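Local coordinates for protein glycerol Dehydrogenase (PDB 5XN8) that probably catalyses the NAD-dependent, metal-assisted oxidation of glycerol to dihydroxyacetone, letting microorganisms use glycerol as a carbon source without oxygen, at residues A[169-174]-A[273-278]; A[249-254]-A[280-285]; A[267-272]-A[310-315]. All coordinates share one frame; numbering follows the deposited sequence.

Interaction 1. Residues A[169-174]-A[273-278]; sequences MGDALS and EKVAFG. With ZN (zinc ion), chain E.
At the zinc site of the helical part of this dehydrogenase, Gly-170 and Asp-171 of helix 162-185 lie against Val-275 and Ala-276 of helix 271-285. The segment axes approach to 7.1 Å and their directions differ by 35°, so the two helices run roughly the same way. This closeness is centred on Gly-170, whose CA is 4.6 Å from the CA of Ala-276. With only hydrogen at the alpha carbon, Gly-170 lets the methyl CB of Ala-276 settle over its backbone, 4.0 Å from Gly-170 CA.

Val-275, one residue before Ala-276, splits its two methyls between different neighbours. CG1, anti to the backbone N (chi1 169°), reaches Ser-174 CB at 3.4 Å and also rests near the carbonyl oxygen of Gly-170. CG2 lies 3.9 Å from Asp-171 OD1, an apolar methyl beside a metal-bound oxygen. Asp-171 leaves its helix pointing away from segment 273-278, yet its carboxylate swings back, and OD1 binds zinc at 2.1 Å. OD2, at 3.0 Å from the ion, instead accepts a hydrogen bond from Asp-121 N. The carboxylate is therefore held at both oxygens, one by the metal and one by the protein, which limits its rotation.

All the touching residues are buried, and the interface itself is van der Waals packing with no polar bond between segments 169-174 and 273-278. A tight glycine-alanine helix pair carrying an aspartate metal ligand, completed by His-254 and His-271, fits the helical metal-binding domain of iron-containing alcohol dehydrogenases.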
ATOM      1  N   MET A 169      -6.056  28.856 -16.403  1.00 26.10           N
ATOM      2  CA  MET A 169      -5.750  27.482 -15.976  1.00 26.73           C
ATOM      3  C   MET A 169      -5.272  26.602 -17.135  1.00 27.29           C
ATOM      4  O   MET A 169      -4.474  25.685 -16.937  1.00 29.38           O
ATOM      5  CB  MET A 169      -6.957  26.855 -15.279  1.00 26.73           C
ATOM      6  CG  MET A 169      -7.273  27.486 -13.937  1.00 26.81           C
ATOM      7  SD  MET A 169      -8.560  26.599 -13.026  1.00 28.33           S
ATOM      8  CE  MET A 169      -9.997  27.012 -14.019  1.00 27.77           C
ATOM      9  N   GLY A 170      -5.757  26.888 -18.337  1.00 28.63           N
ATOM     10  CA  GLY A 170      -5.288  26.227 -19.553  1.00 28.75           C
ATOM     11  C   GLY A 170      -3.852  26.560 -19.893  1.00 27.95           C
ATOM     12  O   GLY A 170      -3.117  25.700 -20.357  1.00 26.86           O
ATOM     13  N   ASP A 171      -3.464  27.816 -19.674  1.00 29.25           N
ATOM     14  CA  ASP A 171      -2.083  28.277 -19.891  1.00 28.47           C
ATOM     15  C   ASP A 171      -1.147  27.682 -18.846  1.00 28.01           C
ATOM     16  O   ASP A 171       0.011  27.360 -19.139  1.00 28.15           O
ATOM     17  CB  ASP A 171      -2.043  29.816 -19.833  1.00 29.04           C
ATOM     18  CG  ASP A 171      -0.758  30.421 -20.391  1.00 28.94           C
ATOM     19  OD1 ASP A 171      -0.132  29.873 -21.320  1.00 27.53           O
ATOM     20  OD2 ASP A 171      -0.381  31.506 -19.909  1.00 33.35           O
ATOM     21  N   ALA A 172      -1.663  27.531 -17.633  1.00 27.63           N
ATOM     22  CA  ALA A 172      -0.898  27.030 -16.494  1.00 27.48           C
ATOM     23  C   ALA A 172      -0.721  25.514 -16.510  1.00 26.47           C
ATOM     24  O   ALA A 172       0.321  25.007 -16.076  1.00 25.80           O
ATOM     25  CB  ALA A 172      -1.565  27.470 -15.198  1.00 27.82           C
ATOM     26  N   LEU A 173      -1.734  24.799 -16.998  1.00 25.35           N
ATOM     27  CA  LEU A 173      -1.698  23.335 -17.177  1.00 25.50           C
ATOM     28  C   LEU A 173      -0.522  22.853 -18.028  1.00 25.08           C
ATOM     29  O   LEU A 173      -0.011  21.759 -17.815  1.00 25.17           O
ATOM     30  CB  LEU A 173      -3.023  22.861 -17.812  1.00 26.14           C
ATOM     31  CG  LEU A 173      -3.231  21.390 -18.200  1.00 25.67           C
ATOM     32  CD1 LEU A 173      -3.823  20.573 -17.069  1.00 25.61           C
ATOM     33  CD2 LEU A 173      -4.123  21.293 -19.421  1.00 25.98           C
ATOM     34  N   SER A 174      -0.093  23.664 -18.986  1.00 25.07           N
ATOM     35  CA  SER A 174       1.061  23.337 -19.829  1.00 25.24           C
ATOM     36  C   SER A 174       2.419  23.438 -19.148  1.00 24.22           C
ATOM     37  O   SER A 174       3.410  22.966 -19.696  1.00 24.39           O
ATOM     38  CB  SER A 174       1.116  24.301 -21.002  1.00 25.81           C
ATOM     39  OG  SER A 174       1.576  25.572 -20.561  1.00 26.42           O
ATOM     40  N   GLU A 273      -6.524  28.739 -23.840  1.00 22.13           N
ATOM     41  CA  GLU A 273      -7.415  27.702 -24.372  1.00 22.27           C
ATOM     42  C   GLU A 273      -6.719  26.881 -25.458  1.00 22.45           C
ATOM     43  O   GLU A 273      -6.805  25.655 -25.466  1.00 22.79           O
ATOM     44  CB  GLU A 273      -8.687  28.331 -24.934  1.00 22.33           C
ATOM     45  CG  GLU A 273      -9.555  29.008 -23.881  1.00 22.49           C
ATOM     46  CD  GLU A 273     -10.727  29.767 -24.482  1.00 23.11           C
ATOM     47  OE1 GLU A 273     -10.598  30.245 -25.625  1.00 23.13           O
ATOM     48  OE2 GLU A 273     -11.791  29.895 -23.807  1.00 23.33           O
ATOM     49  N   LYS A 274      -6.025  27.568 -26.358  1.00 22.90           N
ATOM     50  CA  LYS A 274      -5.211  26.915 -27.387  1.00 23.83           C
ATOM     51  C   LYS A 274      -4.034  26.125 -26.810  1.00 23.55           C
ATOM     52  O   LYS A 274      -3.666  25.072 -27.342  1.00 24.88           O
ATOM     53  CB  LYS A 274      -4.715  27.947 -28.405  1.00 24.17           C
ATOM     54  CG  LYS A 274      -5.826  28.512 -29.278  1.00 24.87           C
ATOM     55  CD  LYS A 274      -5.310  29.498 -30.324  1.00 25.28           C
ATOM     56  CE  LYS A 274      -5.256  30.924 -29.807  1.00 25.22           C
ATOM     57  NZ  LYS A 274      -5.005  31.896 -30.912  1.00 25.60           N
ATOM     58  N   VAL A 275      -3.456  26.642 -25.731  1.00 23.60           N
ATOM     59  CA  VAL A 275      -2.361  25.976 -25.011  1.00 22.88           C
ATOM     60  C   VAL A 275      -2.849  24.686 -24.336  1.00 22.85           C
ATOM     61  O   VAL A 275      -2.113  23.692 -24.272  1.00 22.52           O
ATOM     62  CB  VAL A 275      -1.727  26.940 -23.969  1.00 22.64           C
ATOM     63  CG1 VAL A 275      -0.781  26.222 -23.018  1.00 22.98           C
ATOM     64  CG2 VAL A 275      -0.989  28.076 -24.656  1.00 22.68           C
ATOM     65  N   ALA A 276      -4.091  24.693 -23.849  1.00 22.31           N
ATOM     66  CA  ALA A 276      -4.664  23.504 -23.220  1.00 21.49           C
ATOM     67  C   ALA A 276      -4.748  22.342 -24.200  1.00 20.78           C
ATOM     68  O   ALA A 276      -4.375  21.212 -23.864  1.00 19.84           O
ATOM     69  CB  ALA A 276      -6.023  23.814 -22.630  1.00 21.96           C
ATOM     70  N   PHE A 277      -5.203  22.622 -25.419  1.00 20.79           N
ATOM     71  CA  PHE A 277      -5.206  21.614 -26.473  1.00 20.81           C
ATOM     72  C   PHE A 277      -3.791  21.239 -26.891  1.00 21.12           C
ATOM     73  O   PHE A 277      -3.500  20.063 -27.102  1.00 21.49           O
ATOM     74  CB  PHE A 277      -6.004  22.071 -27.698  1.00 21.01           C
ATOM     75  CG  PHE A 277      -6.054  21.036 -28.792  1.00 20.92           C
ATOM     76  CD1 PHE A 277      -6.871  19.925 -28.665  1.00 20.97           C
ATOM     77  CD2 PHE A 277      -5.256  21.151 -29.918  1.00 20.81           C
ATOM     78  CE1 PHE A 277      -6.904  18.944 -29.652  1.00 20.82           C
ATOM     79  CE2 PHE A 277      -5.279  20.179 -30.912  1.00 21.06           C
ATOM     80  CZ  PHE A 277      -6.113  19.078 -30.782  1.00 21.62           C
ATOM     81  N   GLY A 278      -2.924  22.239 -27.025  1.00 21.92           N
ATOM     82  CA  GLY A 278      -1.516  22.014 -27.328  1.00 21.97           C
ATOM     83  C   GLY A 278      -0.787  21.133 -26.327  1.00 21.67           C
ATOM     84  O   GLY A 278       0.103  20.382 -26.711  1.00 21.79           O
TER
HETATM   85 ZN    ZN E 401       1.301  30.949 -22.380  1.00 32.56          ZN
HETATM   86  O   HOH W   1       2.871  31.967 -23.421  1.00 23.56           O

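Interaction 2. Residues A[249-254]-A[280-285]; sequences GLAAAH and LAQLVL. With ZN (zinc ion), chain E.
Gln-282 OE1 accepts the backbone N-H of Ala-253 at 3.1 Å, with an N-H...O angle of 155°. The donor lies in the carbonyl plane of the amide, at a C=O...N angle of 146°, which is a sound approach to the oxygen. Ala-252 N is also near, 3.4 Å from OE1, so the oxygen sits in front of the first amides of helix 252-260. An acceptor here faces the N-terminal end of that helix, where the helix dipole would be expected to stabilise it.

The glutamine reaches this place with CG anti to the backbone N (chi1 -178°) and the chain extended beyond CG. Its shaft then runs alongside Ala-252, whose CB is 3.7 Å from Gln-282 CG. On the same methyl, Leu-285 CD2 packs at 3.8 Å, so Ala-252 is met by two side chains of helix 271-285. The other end of the amide is tied as well: Gln-282 NE2 hydrogen-bonds to Gln-286 OE1, which fixes the amide orientation together with the OE1 bond.

The residue after Ala-253, His-254, starts out away from segment 280-285 and binds zinc through NE2 at 2.2 Å. Leu-250 CD2 covers one face of its ring near the rim, 3.6 Å above the plane. Glu-178 links the elements as second-shell support: Glu-178 OE1 bonds to His-254 ND1 and Glu-178 OE2 to Ala-251 N. The start of helix 252-260 thus packs against both helix 271-285 and helix 162-185, which also touch each other, while Leu-285 continues the packing onto helix 345-363.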
ATOM      1  N   GLY A 249      11.223  26.283 -18.603  1.00 25.51           N
ATOM      2  CA  GLY A 249      11.189  26.270 -20.081  1.00 24.22           C
ATOM      3  C   GLY A 249       9.827  26.015 -20.737  1.00 23.14           C
ATOM      4  O   GLY A 249       8.950  25.369 -20.135  1.00 22.03           O
ATOM      5  N   LEU A 250       9.679  26.526 -21.971  1.00 21.71           N
ATOM      6  CA  LEU A 250       8.587  26.193 -22.887  1.00 21.74           C
ATOM      7  C   LEU A 250       9.023  25.080 -23.842  1.00 21.67           C
ATOM      8  O   LEU A 250      10.211  24.897 -24.090  1.00 21.69           O
ATOM      9  CB  LEU A 250       8.213  27.399 -23.762  1.00 22.49           C
ATOM     10  CG  LEU A 250       7.798  28.700 -23.087  1.00 22.28           C
ATOM     11  CD1 LEU A 250       7.784  29.830 -24.108  1.00 22.84           C
ATOM     12  CD2 LEU A 250       6.431  28.551 -22.449  1.00 22.05           C
ATOM     13  N   ALA A 251       8.056  24.367 -24.411  1.00 20.89           N
ATOM     14  CA  ALA A 251       8.360  23.244 -25.297  1.00 21.44           C
ATOM     15  C   ALA A 251       7.243  23.051 -26.341  1.00 21.75           C
ATOM     16  O   ALA A 251       6.890  24.027 -27.001  1.00 23.04           O
ATOM     17  CB  ALA A 251       8.662  21.982 -24.487  1.00 21.24           C
ATOM     18  N   ALA A 252       6.678  21.851 -26.500  1.00 21.50           N
ATOM     19  CA  ALA A 252       5.767  21.569 -27.620  1.00 20.96           C
ATOM     20  C   ALA A 252       4.470  22.357 -27.571  1.00 21.24           C
ATOM     21  O   ALA A 252       4.070  22.964 -28.575  1.00 21.73           O
ATOM     22  CB  ALA A 252       5.444  20.091 -27.683  1.00 20.69           C
ATOM     23  N   ALA A 253       3.818  22.350 -26.409  1.00 20.46           N
ATOM     24  CA  ALA A 253       2.491  22.957 -26.240  1.00 20.82           C
ATOM     25  C   ALA A 253       2.360  24.393 -26.765  1.00 20.87           C
ATOM     26  O   ALA A 253       1.372  24.729 -27.431  1.00 20.49           O
ATOM     27  CB  ALA A 253       2.069  22.902 -24.782  1.00 20.51           C
ATOM     28  N   HIS A 254       3.346  25.219 -26.453  1.00 20.57           N
ATOM     29  CA  HIS A 254       3.362  26.644 -26.856  1.00 20.68           C
ATOM     30  C   HIS A 254       3.790  26.844 -28.312  1.00 20.75           C
ATOM     31  O   HIS A 254       3.333  27.776 -28.970  1.00 21.76           O
ATOM     32  CB  HIS A 254       4.247  27.437 -25.890  1.00 20.54           C
ATOM     33  CG  HIS A 254       3.494  28.038 -24.747  1.00 20.20           C
ATOM     34  ND1 HIS A 254       3.225  27.362 -23.571  1.00 19.95           N
ATOM     35  CD2 HIS A 254       3.005  29.281 -24.581  1.00 20.46           C
ATOM     36  CE1 HIS A 254       2.540  28.150 -22.765  1.00 20.00           C
ATOM     37  NE2 HIS A 254       2.409  29.331 -23.339  1.00 19.82           N
ATOM     38  N   LEU A 280      -2.348  18.730 -24.653  1.00 23.65           N
ATOM     39  CA  LEU A 280      -2.884  17.416 -24.992  1.00 24.02           C
ATOM     40  C   LEU A 280      -2.170  16.798 -26.178  1.00 23.88           C
ATOM     41  O   LEU A 280      -1.893  15.594 -26.186  1.00 23.26           O
ATOM     42  CB  LEU A 280      -4.402  17.483 -25.238  1.00 24.81           C
ATOM     43  CG  LEU A 280      -5.207  16.942 -24.051  1.00 26.15           C
ATOM     44  CD1 LEU A 280      -6.584  17.616 -23.955  1.00 27.78           C
ATOM     45  CD2 LEU A 280      -5.279  15.416 -24.124  1.00 25.87           C
ATOM     46  N   ALA A 281      -1.859  17.630 -27.169  1.00 24.43           N
ATOM     47  CA  ALA A 281      -1.037  17.208 -28.301  1.00 24.43           C
ATOM     48  C   ALA A 281       0.374  16.814 -27.857  1.00 23.48           C
ATOM     49  O   ALA A 281       0.930  15.853 -28.376  1.00 23.46           O
ATOM     50  CB  ALA A 281      -0.981  18.310 -29.348  1.00 24.78           C
ATOM     51  N   GLN A 282       0.951  17.554 -26.912  1.00 23.82           N
ATOM     52  CA  GLN A 282       2.275  17.214 -26.367  1.00 23.87           C
ATOM     53  C   GLN A 282       2.286  15.869 -25.634  1.00 23.66           C
ATOM     54  O   GLN A 282       3.270  15.142 -25.726  1.00 25.12           O
ATOM     55  CB  GLN A 282       2.815  18.322 -25.453  1.00 23.94           C
ATOM     56  CG  GLN A 282       4.218  18.026 -24.911  1.00 23.96           C
ATOM     57  CD  GLN A 282       4.754  19.094 -23.995  1.00 23.26           C
ATOM     58  OE1 GLN A 282       4.666  20.282 -24.279  1.00 24.39           O
ATOM     59  NE2 GLN A 282       5.338  18.675 -22.895  1.00 24.02           N
ATOM     60  N   LEU A 283       1.205  15.535 -24.927  1.00 23.68           N
ATOM     61  CA  LEU A 283       1.113  14.248 -24.222  1.00 23.98           C
ATOM     62  C   LEU A 283       1.149  13.046 -25.163  1.00 23.96           C
ATOM     63  O   LEU A 283       1.803  12.043 -24.883  1.00 24.62           O
ATOM     64  CB  LEU A 283      -0.165  14.177 -23.378  1.00 24.12           C
ATOM     65  CG  LEU A 283      -0.340  15.145 -22.214  1.00 24.52           C
ATOM     66  CD1 LEU A 283      -1.669  14.862 -21.531  1.00 25.07           C
ATOM     67  CD2 LEU A 283       0.811  15.070 -21.232  1.00 24.44           C
ATOM     68  N   VAL A 284       0.432  13.152 -26.272  1.00 24.95           N
ATOM     69  CA  VAL A 284       0.440  12.143 -27.335  1.00 24.46           C
ATOM     70  C   VAL A 284       1.802  12.101 -28.025  1.00 24.78           C
ATOM     71  O   VAL A 284       2.254  11.036 -28.448  1.00 25.97           O
ATOM     72  CB  VAL A 284      -0.673  12.423 -28.366  1.00 25.04           C
ATOM     73  CG1 VAL A 284      -0.551  11.504 -29.581  1.00 25.84           C
ATOM     74  CG2 VAL A 284      -2.046  12.259 -27.712  1.00 24.44           C
ATOM     75  N   LEU A 285       2.439  13.265 -28.128  1.00 24.86           N
ATOM     76  CA  LEU A 285       3.759  13.420 -28.744  1.00 25.69           C
ATOM     77  C   LEU A 285       4.874  12.740 -27.946  1.00 26.33           C
ATOM     78  O   LEU A 285       5.696  12.022 -28.521  1.00 26.16           O
ATOM     79  CB  LEU A 285       4.074  14.912 -28.901  1.00 26.21           C
ATOM     80  CG  LEU A 285       5.207  15.346 -29.827  1.00 26.51           C
ATOM     81  CD1 LEU A 285       4.924  14.898 -31.248  1.00 27.10           C
ATOM     82  CD2 LEU A 285       5.366  16.845 -29.744  1.00 26.58           C
TER
HETATM   83 ZN    ZN E 401       1.301  30.949 -22.380  1.00 32.56          ZN
HETATM   84  O   HOH W   1       2.871  31.967 -23.421  1.00 23.56           O

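Interaction 3. Residues A[267-272]-A[310-315]; sequences HHLYHG and AQMGVK. With ZN (zinc ion), chain E.
Leu-269, in the loop leading into helix 271-285, comes closest to Met-312 at the end of the 3-10 turn 310-312, with CA atoms 7.0 Å apart; the turn is closed by Gly-313 N bonding to Ala-310 O at 3.0 Å.

Leu-269 leaves its backbone toward the turn, and its side chain crosses that of Met-312 at about a right angle. Its CD1 lies 3.5 Å from Met-312 CB. The methionine bends at its last torsion (chi3 67°), which brings CE back to 3.9 Å from the same methyl, so CD1 meets the methionine at CB, CG and CE. Both residues also pack on Lys-274.

Outside this apolar pair, the exposed His-268 ring turns its CE1 edge to Gly-313, whose CA lies near the ring plane at 4.3 Å. A water in that plane sits 2.7 Å from His-268 NE2 and donates a hydrogen bond to Gln-311 O at 3.2 Å.

Just before the zinc ligand His-271, the chemistry of this surface contact is therefore divided: the closest direct contact is apolar, leucine against methionine, while at the exposed rim a water joins His-268 NE2 to Gln-311 O.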
ATOM      1  N   HIS A 267      -8.937  32.329 -34.107  1.00 37.31           N
ATOM      2  CA  HIS A 267      -8.707  33.690 -33.584  1.00 36.86           C
ATOM      3  C   HIS A 267      -9.710  34.109 -32.497  1.00 35.19           C
ATOM      4  O   HIS A 267      -9.406  34.987 -31.692  1.00 32.81           O
ATOM      5  CB  HIS A 267      -8.678  34.727 -34.716  1.00 38.64           C
ATOM      6  CG  HIS A 267      -7.430  34.689 -35.553  1.00 39.68           C
ATOM      7  ND1 HIS A 267      -7.368  35.242 -36.814  1.00 40.68           N
ATOM      8  CD2 HIS A 267      -6.203  34.165 -35.316  1.00 40.17           C
ATOM      9  CE1 HIS A 267      -6.157  35.069 -37.312  1.00 41.37           C
ATOM     10  NE2 HIS A 267      -5.432  34.413 -36.426  1.00 39.41           N
ATOM     11  N   HIS A 268     -10.888  33.479 -32.460  1.00 34.33           N
ATOM     12  CA  HIS A 268     -11.838  33.702 -31.357  1.00 34.04           C
ATOM     13  C   HIS A 268     -11.422  33.073 -30.001  1.00 31.14           C
ATOM     14  O   HIS A 268     -11.986  33.422 -28.959  1.00 30.74           O
ATOM     15  CB  HIS A 268     -13.261  33.278 -31.761  1.00 35.43           C
ATOM     16  CG  HIS A 268     -13.506  31.799 -31.736  1.00 36.95           C
ATOM     17  ND1 HIS A 268     -12.895  30.927 -32.609  1.00 36.65           N
ATOM     18  CD2 HIS A 268     -14.340  31.047 -30.976  1.00 38.34           C
ATOM     19  CE1 HIS A 268     -13.326  29.697 -32.376  1.00 38.02           C
ATOM     20  NE2 HIS A 268     -14.204  29.743 -31.390  1.00 37.30           N
ATOM     21  N   LEU A 269     -10.448  32.164 -30.014  1.00 29.31           N
ATOM     22  CA  LEU A 269      -9.981  31.504 -28.793  1.00 28.08           C
ATOM     23  C   LEU A 269      -8.891  32.292 -28.097  1.00 26.08           C
ATOM     24  O   LEU A 269      -8.047  32.896 -28.747  1.00 26.03           O
ATOM     25  CB  LEU A 269      -9.421  30.115 -29.102  1.00 27.93           C
ATOM     26  CG  LEU A 269     -10.354  29.021 -29.592  1.00 27.96           C
ATOM     27  CD1 LEU A 269      -9.554  27.730 -29.730  1.00 27.93           C
ATOM     28  CD2 LEU A 269     -11.527  28.830 -28.641  1.00 28.18           C
ATOM     29  N   TYR A 270      -8.897  32.249 -26.767  1.00 25.00           N
ATOM     30  CA  TYR A 270      -7.868  32.925 -25.982  1.00 23.51           C
ATOM     31  C   TYR A 270      -6.588  32.096 -25.942  1.00 23.21           C
ATOM     32  O   TYR A 270      -6.607  30.889 -26.160  1.00 23.99           O
ATOM     33  CB  TYR A 270      -8.352  33.208 -24.558  1.00 22.08           C
ATOM     34  CG  TYR A 270      -9.615  34.041 -24.403  1.00 21.74           C
ATOM     35  CD1 TYR A 270     -10.055  34.936 -25.391  1.00 21.96           C
ATOM     36  CD2 TYR A 270     -10.363  33.954 -23.227  1.00 21.40           C
ATOM     37  CE1 TYR A 270     -11.215  35.685 -25.208  1.00 21.93           C
ATOM     38  CE2 TYR A 270     -11.513  34.700 -23.038  1.00 21.37           C
ATOM     39  CZ  TYR A 270     -11.936  35.563 -24.028  1.00 21.94           C
ATOM     40  OH  TYR A 270     -13.094  36.291 -23.816  1.00 22.19           O
ATOM     41  N   HIS A 271      -5.488  32.767 -25.635  1.00 23.05           N
ATOM     42  CA  HIS A 271      -4.144  32.175 -25.555  1.00 22.70           C
ATOM     43  C   HIS A 271      -4.102  30.823 -24.833  1.00 22.38           C
ATOM     44  O   HIS A 271      -3.617  29.823 -25.381  1.00 22.65           O
ATOM     45  CB  HIS A 271      -3.212  33.176 -24.851  1.00 22.85           C
ATOM     46  CG  HIS A 271      -1.802  32.703 -24.690  1.00 23.26           C
ATOM     47  ND1 HIS A 271      -0.917  32.603 -25.742  1.00 23.73           N
ATOM     48  CD2 HIS A 271      -1.117  32.318 -23.586  1.00 22.93           C
ATOM     49  CE1 HIS A 271       0.249  32.169 -25.293  1.00 23.87           C
ATOM     50  NE2 HIS A 271       0.153  31.986 -23.989  1.00 23.03           N
ATOM     51  N   GLY A 272      -4.622  30.795 -23.613  1.00 21.39           N
ATOM     52  CA  GLY A 272      -4.535  29.613 -22.774  1.00 21.37           C
ATOM     53  C   GLY A 272      -5.415  28.444 -23.169  1.00 21.20           C
ATOM     54  O   GLY A 272      -5.091  27.295 -22.879  1.00 20.20           O
ATOM     55  N   ALA A 310     -12.743  20.512 -33.177  1.00 22.48           N
ATOM     56  CA  ALA A 310     -14.061  21.148 -33.353  1.00 23.54           C
ATOM     57  C   ALA A 310     -14.362  22.211 -32.295  1.00 23.93           C
ATOM     58  O   ALA A 310     -14.885  23.263 -32.615  1.00 24.11           O
ATOM     59  CB  ALA A 310     -15.168  20.094 -33.378  1.00 23.63           C
ATOM     60  N   GLN A 311     -14.007  21.950 -31.038  1.00 24.81           N
ATOM     61  CA  GLN A 311     -14.159  22.960 -29.969  1.00 24.97           C
ATOM     62  C   GLN A 311     -13.264  24.195 -30.141  1.00 26.20           C
ATOM     63  O   GLN A 311     -13.495  25.218 -29.485  1.00 25.89           O
ATOM     64  CB  GLN A 311     -13.882  22.347 -28.605  1.00 24.66           C
ATOM     65  CG  GLN A 311     -14.957  21.392 -28.112  1.00 24.93           C
ATOM     66  CD  GLN A 311     -14.569  20.733 -26.810  1.00 24.67           C
ATOM     67  OE1 GLN A 311     -13.425  20.345 -26.632  1.00 25.73           O
ATOM     68  NE2 GLN A 311     -15.514  20.615 -25.885  1.00 25.17           N
ATOM     69  N   MET A 312     -12.232  24.079 -30.983  1.00 27.14           N
ATOM     70  CA  MET A 312     -11.387  25.205 -31.391  1.00 27.64           C
ATOM     71  C   MET A 312     -11.777  25.846 -32.735  1.00 28.13           C
ATOM     72  O   MET A 312     -11.037  26.683 -33.250  1.00 28.12           O
ATOM     73  CB  MET A 312      -9.946  24.720 -31.490  1.00 28.29           C
ATOM     74  CG  MET A 312      -9.388  24.177 -30.194  1.00 28.62           C
ATOM     75  SD  MET A 312      -7.715  23.626 -30.435  1.00 30.04           S
ATOM     76  CE  MET A 312      -6.848  25.148 -30.774  1.00 29.75           C
ATOM     77  N   GLY A 313     -12.919  25.453 -33.299  1.00 28.17           N
ATOM     78  CA  GLY A 313     -13.426  26.026 -34.547  1.00 28.82           C
ATOM     79  C   GLY A 313     -12.899  25.434 -35.840  1.00 29.61           C
ATOM     80  O   GLY A 313     -13.233  25.943 -36.911  1.00 30.99           O
ATOM     81  N   VAL A 314     -12.095  24.366 -35.760  1.00 30.46           N
ATOM     82  CA  VAL A 314     -11.566  23.691 -36.960  1.00 29.83           C
ATOM     83  C   VAL A 314     -12.468  22.498 -37.285  1.00 29.65           C
ATOM     84  O   VAL A 314     -12.409  21.467 -36.634  1.00 29.80           O
ATOM     85  CB  VAL A 314     -10.101  23.238 -36.794  1.00 30.00           C
ATOM     86  CG1 VAL A 314      -9.510  22.858 -38.151  1.00 29.98           C
ATOM     87  CG2 VAL A 314      -9.260  24.327 -36.138  1.00 30.04           C
ATOM     88  N   LYS A 315     -13.327  22.670 -38.288  1.00 30.41           N
ATOM     89  CA  LYS A 315     -14.371  21.686 -38.624  1.00 29.63           C
ATOM     90  C   LYS A 315     -14.212  21.065 -40.015  1.00 29.36           C
ATOM     91  O   LYS A 315     -14.643  19.933 -40.234  1.00 29.22           O
ATOM     92  CB  LYS A 315     -15.751  22.331 -38.501  1.00 30.33           C
ATOM     93  CG  LYS A 315     -16.014  23.065 -37.188  1.00 29.94           C
ATOM     94  CD  LYS A 315     -16.493  22.188 -36.040  1.00 29.97           C
ATOM     95  CE  LYS A 315     -16.801  23.057 -34.815  1.00 29.33           C
ATOM     96  NZ  LYS A 315     -18.015  23.913 -34.967  1.00 29.74           N
TER
HETATM   97 ZN    ZN E 401       1.301  30.949 -22.380  1.00 32.56          ZN
HETATM   98  O   HOH W   2     -15.335  27.366 -31.004  1.00 19.44           O
HETATM   99  O   HOH W   1       2.871  31.967 -23.421  1.00 23.56           O

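Helix 271-285 and the residues leading into it serve all three contacts: interaction 3 at its start, interaction 1 along its first turns and interaction 2 at its end. Each supplies one zinc ligand, and the donor atoms gather closely: Asp-171 OD1 is 3.3 Å from His-254 NE2 and 3.4 Å from His-271 NE2. A water bound at 2.1 Å from zinc completes the observed set. Contact centres lie about 10 Å (1 and 2), 12 Å (1 and 3) and 17 Å (2 and 3) apart. Phe-277 CG, 3.5 Å from Met-312 SD, joins interactions 1 and 3. The same three residues bind a catalytic manganese in a close relative, so the zinc seen here probably occupies the catalytic metal site.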